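Local coordinates for protein 3,4-dihydroxy-2-butanone 4-phosphate synthase (Candida albicans, PDB 1TKS) that catalyses the conversion of D-ribulose 5-phosphate to formate and 3,4-dihydroxy-2-butanone 4-phosphate, a step of riboflavin biosynthesis, at residues Asn68-Pro73 and Gln121-Pro126; Val58-Ser63 and Arg111-Pro116. All blocks are in the same frame, centred on the assembly; numbering follows the deposited sequence.

Following the chain from the N terminus, strand 59-63 supplies the first half of contact 2 and runs straight into helix 64-69, whose last residues and the turn after them supply the first half of contact 1. Only later does helix 103-114 return to close the loop of contact 2 on the strand, and the chain then passes to strand 123-124, which closes contact 1. The segments alternate, so the two closures cross rather than nest, each spanning 47 intervening residues. Leu113 is common ground for both: besides its contact with the strand, its CD2 lies 3.6 Å from Leu72 CD1 and 3.7 Å from Phe123 CE2, joining both contacts in one apolar core.

Contact 1 of 2, residues Asn68-Pro73 and Gln121-Pro126; sequences NQLELP and QDFIKP
The ammonium of Lys125 shows how one charged tip can gather the end of a helix: NZ donates to the backbone carbonyl oxygen Glu71 O at 3.1 Å. It approaches at a C=O...N angle of 153°, tilted 20° from the carbonyl plane. Two waters share the same nitrogen. One accepts from Lys125 NZ at 2.8 Å and donates to Glu71 O, doubling the direct bond; the other accepts from Lys125 NZ at 3.0 Å and donates a hydrogen bond to Leu70 O at 2.9 Å. Two successive carbonyls are thus tied to one lysine. The Glu71 carboxylate stands near but apart, with OE2 4.6 Å from Lys125 NZ, too far for a salt bridge, although its charge may still favour the ammonium.

A kink about the CG-CD bond of the lysine (chi3 -67°) turns its chain so that NZ reaches the carbonyl of Glu71 while CD packs 3.9 Å from Leu72 CD2, the two side chains passing at a slant. Deeper in, Leu70 meets Phe123 through a single methyl, CD2, at 4.0 Å from ring carbon CE1, an oblique approach. Phe93 packs edge-to-face with the Phe123 ring, while Leu113 of helix 103-114 touches Leu70. Leu76 of the second subunit packs on Lys125, placing this contact beside the dimer interface.

Glu71 adopts a positive phi as the chain leaves helix 64-69, with two bonds turning back into the last turn. The lysine and its waters therefore join the chain just past Ile124, at Lys125, to a helix C-terminal end closed by a Schellman motif.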
loop_
_atom_site.group_PDB
_atom_site.type_symbol
_atom_site.label_atom_id
_atom_site.label_comp_id
_atom_site.label_asym_id
_atom_site.label_seq_id
_atom_site.Cartn_x
_atom_site.Cartn_y
_atom_site.Cartn_z
ATOM N N ASN B 68 -17.555 11.588 -6.990
ATOM C CA ASN B 68 -17.762 12.822 -7.743
ATOM C C ASN B 68 -18.009 14.001 -6.803
ATOM O O ASN B 68 -17.494 15.101 -7.021
ATOM C CB ASN B 68 -18.944 12.685 -8.715
ATOM C CG ASN B 68 -18.636 11.768 -9.892
ATOM O OD1 ASN B 68 -17.479 11.596 -10.276
ATOM N ND2 ASN B 68 -19.678 11.194 -10.484
ATOM N N GLN B 69 -18.795 13.772 -5.754
ATOM C CA GLN B 69 -19.101 14.829 -4.791
ATOM C C GLN B 69 -17.837 15.311 -4.089
ATOM O O GLN B 69 -17.667 16.507 -3.846
ATOM C CB GLN B 69 -20.107 14.329 -3.746
ATOM C CG GLN B 69 -20.547 15.404 -2.760
ATOM C CD GLN B 69 -21.609 14.920 -1.788
ATOM O OE1 GLN B 69 -21.335 14.110 -0.901
ATOM N NE2 GLN B 69 -22.833 15.413 -1.954
ATOM N N LEU B 70 -16.948 14.374 -3.772
ATOM C CA LEU B 70 -15.698 14.695 -3.094
ATOM C C LEU B 70 -14.603 15.132 -4.061
ATOM O O LEU B 70 -13.486 15.433 -3.642
ATOM C CB LEU B 70 -15.216 13.485 -2.289
ATOM C CG LEU B 70 -16.104 13.060 -1.115
ATOM C CD1 LEU B 70 -15.555 11.786 -0.492
ATOM C CD2 LEU B 70 -16.162 14.182 -0.087
ATOM N N GLU B 71 -14.934 15.176 -5.349
ATOM C CA GLU B 71 -13.989 15.565 -6.390
ATOM C C GLU B 71 -12.785 14.633 -6.442
ATOM O O GLU B 71 -11.635 15.074 -6.429
ATOM C CB GLU B 71 -13.524 17.012 -6.188
ATOM C CG GLU B 71 -14.642 18.034 -6.318
ATOM C CD GLU B 71 -14.144 19.466 -6.240
ATOM O OE1 GLU B 71 -14.982 20.387 -6.313
ATOM O OE2 GLU B 71 -12.918 19.667 -6.106
ATOM N N LEU B 72 -13.069 13.337 -6.493
ATOM C CA LEU B 72 -12.037 12.313 -6.573
ATOM C C LEU B 72 -12.186 11.627 -7.930
ATOM O O LEU B 72 -12.760 10.543 -8.036
ATOM C CB LEU B 72 -12.212 11.295 -5.439
ATOM C CG LEU B 72 -11.961 11.811 -4.018
ATOM C CD1 LEU B 72 -12.329 10.732 -3.001
ATOM C CD2 LEU B 72 -10.498 12.212 -3.870
ATOM N N PRO B 73 -11.678 12.268 -8.995
ATOM C CA PRO B 73 -11.771 11.703 -10.343
ATOM C C PRO B 73 -10.833 10.525 -10.570
ATOM O O PRO B 73 -9.878 10.322 -9.817
ATOM C CB PRO B 73 -11.429 12.894 -11.233
ATOM C CG PRO B 73 -10.412 13.621 -10.418
ATOM C CD PRO B 73 -11.020 13.587 -9.024
ATOM N N GLN B 121 -12.649 20.072 -0.390
ATOM C CA GLN B 121 -11.500 20.810 0.131
ATOM C C GLN B 121 -10.927 20.270 1.440
ATOM O O GLN B 121 -9.893 20.741 1.906
ATOM C CB GLN B 121 -11.848 22.298 0.297
ATOM C CG GLN B 121 -12.936 22.622 1.322
ATOM C CD GLN B 121 -14.350 22.549 0.757
ATOM O OE1 GLN B 121 -15.311 22.957 1.415
ATOM N NE2 GLN B 121 -14.485 22.030 -0.459
ATOM N N ASP B 122 -11.593 19.277 2.021
ATOM C CA ASP B 122 -11.138 18.683 3.271
ATOM C C ASP B 122 -10.008 17.686 3.026
ATOM O O ASP B 122 -9.357 17.238 3.971
ATOM C CB ASP B 122 -12.293 17.960 3.970
ATOM C CG ASP B 122 -13.405 18.902 4.405
ATOM O OD1 ASP B 122 -14.478 18.394 4.792
ATOM O OD2 ASP B 122 -13.208 20.136 4.362
ATOM N N PHE B 123 -9.771 17.338 1.764
ATOM C CA PHE B 123 -8.729 16.365 1.447
ATOM C C PHE B 123 -7.543 16.903 0.661
ATOM O O PHE B 123 -7.663 17.838 -0.135
ATOM C CB PHE B 123 -9.324 15.175 0.686
ATOM C CG PHE B 123 -10.440 14.483 1.419
ATOM C CD1 PHE B 123 -11.734 14.997 1.388
ATOM C CD2 PHE B 123 -10.196 13.329 2.156
ATOM C CE1 PHE B 123 -12.769 14.370 2.080
ATOM C CE2 PHE B 123 -11.224 12.695 2.851
ATOM C CZ PHE B 123 -12.515 13.217 2.814
ATOM N N ILE B 124 -6.390 16.292 0.913
ATOM C CA ILE B 124 -5.149 16.631 0.234
ATOM C C ILE B 124 -4.908 15.537 -0.791
ATOM O O ILE B 124 -5.054 14.348 -0.492
ATOM C CB ILE B 124 -3.953 16.658 1.210
ATOM C CG1 ILE B 124 -4.178 17.723 2.284
ATOM C CG2 ILE B 124 -2.663 16.947 0.450
ATOM C CD1 ILE B 124 -3.188 17.656 3.424
ATOM N N LYS B 125 -4.551 15.948 -2.001
ATOM C CA LYS B 125 -4.290 15.024 -3.097
ATOM C C LYS B 125 -2.963 15.411 -3.751
ATOM O O LYS B 125 -2.709 16.588 -4.003
ATOM C CB LYS B 125 -5.430 15.108 -4.116
ATOM C CG LYS B 125 -6.784 14.698 -3.537
ATOM C CD LYS B 125 -7.943 15.039 -4.459
ATOM C CE LYS B 125 -8.123 16.542 -4.610
ATOM N NZ LYS B 125 -9.390 16.868 -5.321
ATOM N N PRO B 126 -2.087 14.425 -4.009
ATOM C CA PRO B 126 -2.270 12.999 -3.716
ATOM C C PRO B 126 -2.177 12.693 -2.226
ATOM O O PRO B 126 -1.878 13.574 -1.413
ATOM C CB PRO B 126 -1.152 12.337 -4.518
ATOM C CG PRO B 126 -0.074 13.366 -4.487
ATOM C CD PRO B 126 -0.838 14.642 -4.758
HETATM O O HOH W 1 -10.899 16.270 -2.781
HETATM O O HOH W 2 -10.396 17.059 -7.978
#

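Contact 2 of 2, residues Val58-Ser63 and Arg111-Pro116; sequences VCVPLS and RSLANP
Leu113, in the last turn of helix 103-114, meets Val60 and Leu62 of strand 59-63 and illustrates how one helix residue can bridge two strand positions that face the same way. It divides its branches between the two partners. Its CD1 comes against Val60, 3.8 Å from CG1 and 4.0 Å from CB; with CG1 of that valine anti to the backbone N (chi1 176°), this methyl is sent toward the helix, where it meets Leu113 CD1. The other branch, CD2, lies 4.2 Å from Leu62 CD1. Nearer the helix backbone, Leu62 CD2 reaches Leu113 CB at 4.1 Å and also lies 4.0 Å from the backbone oxygen Leu113 O, a van der Waals contact. Leu62 crosses Leu113 at about a right angle, whereas Val60 meets it obliquely. Ile129 of the neighbouring strand 129-134 touches both Val60 and Leu113, extending the apolar surface.

Ala114 follows with its carbonyl oxygen bonded to Arg66 NH2, an arginine of the helix that succeeds the strand. At Asn115 the chain leaves helical geometry. All three touching residues are buried. Together they form helix-on-sheet packing in the alpha/beta core, in which helix 103-114 covers the parallel strand pair 59-63 and 129-134, with the side chain of Leu62 about 7 Å from that of Thr146, which probably binds the substrate.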
loop_
_atom_site.group_PDB
_atom_site.type_symbol
_atom_site.label_atom_id
_atom_site.label_comp_id
_atom_site.label_asym_id
_atom_site.label_seq_id
_atom_site.Cartn_x
_atom_site.Cartn_y
_atom_site.Cartn_z
ATOM N N VAL B 58 -4.046 -0.421 0.900
ATOM C CA VAL B 58 -5.411 -0.219 1.377
ATOM C C VAL B 58 -6.263 0.698 0.513
ATOM O O VAL B 58 -5.919 1.860 0.278
ATOM C CB VAL B 58 -5.400 0.297 2.838
ATOM C CG1 VAL B 58 -6.819 0.493 3.341
ATOM C CG2 VAL B 58 -4.673 -0.709 3.731
ATOM N N CYS B 59 -7.391 0.157 0.061
ATOM C CA CYS B 59 -8.321 0.872 -0.803
ATOM C C CYS B 59 -9.654 1.165 -0.132
ATOM O O CYS B 59 -10.088 0.444 0.769
ATOM C CB CYS B 59 -8.547 0.064 -2.083
ATOM S SG CYS B 59 -7.041 -0.197 -3.062
ATOM N N VAL B 60 -10.304 2.232 -0.586
ATOM C CA VAL B 60 -11.581 2.628 -0.027
ATOM C C VAL B 60 -12.657 2.736 -1.103
ATOM O O VAL B 60 -12.785 3.760 -1.775
ATOM C CB VAL B 60 -11.462 3.973 0.730
ATOM C CG1 VAL B 60 -12.831 4.422 1.222
ATOM C CG2 VAL B 60 -10.507 3.818 1.912
ATOM N N PRO B 61 -13.424 1.653 -1.303
ATOM C CA PRO B 61 -14.494 1.650 -2.304
ATOM C C PRO B 61 -15.550 2.697 -1.952
ATOM O O PRO B 61 -15.992 2.778 -0.806
ATOM C CB PRO B 61 -15.043 0.233 -2.207
ATOM C CG PRO B 61 -13.824 -0.561 -1.911
ATOM C CD PRO B 61 -13.135 0.279 -0.848
ATOM N N LEU B 62 -15.933 3.494 -2.945
ATOM C CA LEU B 62 -16.946 4.532 -2.790
ATOM C C LEU B 62 -17.817 4.469 -4.033
ATOM O O LEU B 62 -17.385 3.963 -5.067
ATOM C CB LEU B 62 -16.300 5.919 -2.726
ATOM C CG LEU B 62 -15.291 6.187 -1.613
ATOM C CD1 LEU B 62 -14.582 7.506 -1.879
ATOM C CD2 LEU B 62 -16.006 6.210 -0.273
ATOM N N SER B 63 -19.044 4.966 -3.953
ATOM C CA SER B 63 -19.883 4.955 -5.138
ATOM C C SER B 63 -19.356 6.051 -6.058
ATOM O O SER B 63 -18.717 7.001 -5.600
ATOM C CB SER B 63 -21.341 5.243 -4.774
ATOM O OG SER B 63 -21.466 6.542 -4.214
ATOM N N ARG B 111 -12.592 7.026 7.276
ATOM C CA ARG B 111 -13.859 7.395 7.902
ATOM C C ARG B 111 -14.365 8.701 7.289
ATOM O O ARG B 111 -15.571 8.881 7.089
ATOM C CB ARG B 111 -13.690 7.563 9.418
ATOM C CG ARG B 111 -13.297 6.289 10.173
ATOM C CD ARG B 111 -13.504 6.445 11.680
ATOM N NE ARG B 111 -12.758 7.577 12.231
ATOM C CZ ARG B 111 -11.470 7.544 12.564
ATOM N NH1 ARG B 111 -10.764 6.427 12.413
ATOM N NH2 ARG B 111 -10.881 8.635 13.036
ATOM N N SER B 112 -13.438 9.602 6.986
ATOM C CA SER B 112 -13.789 10.890 6.403
ATOM C C SER B 112 -14.378 10.742 5.004
ATOM O O SER B 112 -15.260 11.508 4.611
ATOM C CB SER B 112 -12.561 11.800 6.376
ATOM O OG SER B 112 -12.097 12.049 7.695
ATOM N N LEU B 113 -13.903 9.763 4.244
ATOM C CA LEU B 113 -14.456 9.575 2.910
ATOM C C LEU B 113 -15.899 9.099 3.019
ATOM O O LEU B 113 -16.714 9.356 2.135
ATOM C CB LEU B 113 -13.615 8.571 2.113
ATOM C CG LEU B 113 -12.230 9.093 1.706
ATOM C CD1 LEU B 113 -11.321 7.935 1.333
ATOM C CD2 LEU B 113 -12.369 10.073 0.546
ATOM N N ALA B 114 -16.226 8.415 4.112
ATOM C CA ALA B 114 -17.590 7.931 4.291
ATOM C C ALA B 114 -18.513 9.003 4.878
ATOM O O ALA B 114 -19.711 9.011 4.602
ATOM C CB ALA B 114 -17.594 6.694 5.184
ATOM N N ASN B 115 -17.951 9.911 5.674
ATOM C CA ASN B 115 -18.730 10.971 6.322
ATOM C C ASN B 115 -19.452 11.888 5.334
ATOM O O ASN B 115 -18.820 12.562 4.526
ATOM C CB ASN B 115 -17.821 11.813 7.223
ATOM C CG ASN B 115 -18.599 12.623 8.242
ATOM O OD1 ASN B 115 -19.606 13.253 7.916
ATOM N ND2 ASN B 115 -18.130 12.618 9.485
ATOM N N PRO B 116 -20.793 11.933 5.404
ATOM C CA PRO B 116 -21.616 12.766 4.518
ATOM C C PRO B 116 -21.305 14.256 4.594
ATOM O O PRO B 116 -21.581 15.000 3.655
ATOM C CB PRO B 116 -23.043 12.472 4.981
ATOM C CG PRO B 116 -22.951 11.116 5.569
ATOM C CD PRO B 116 -21.644 11.154 6.318
#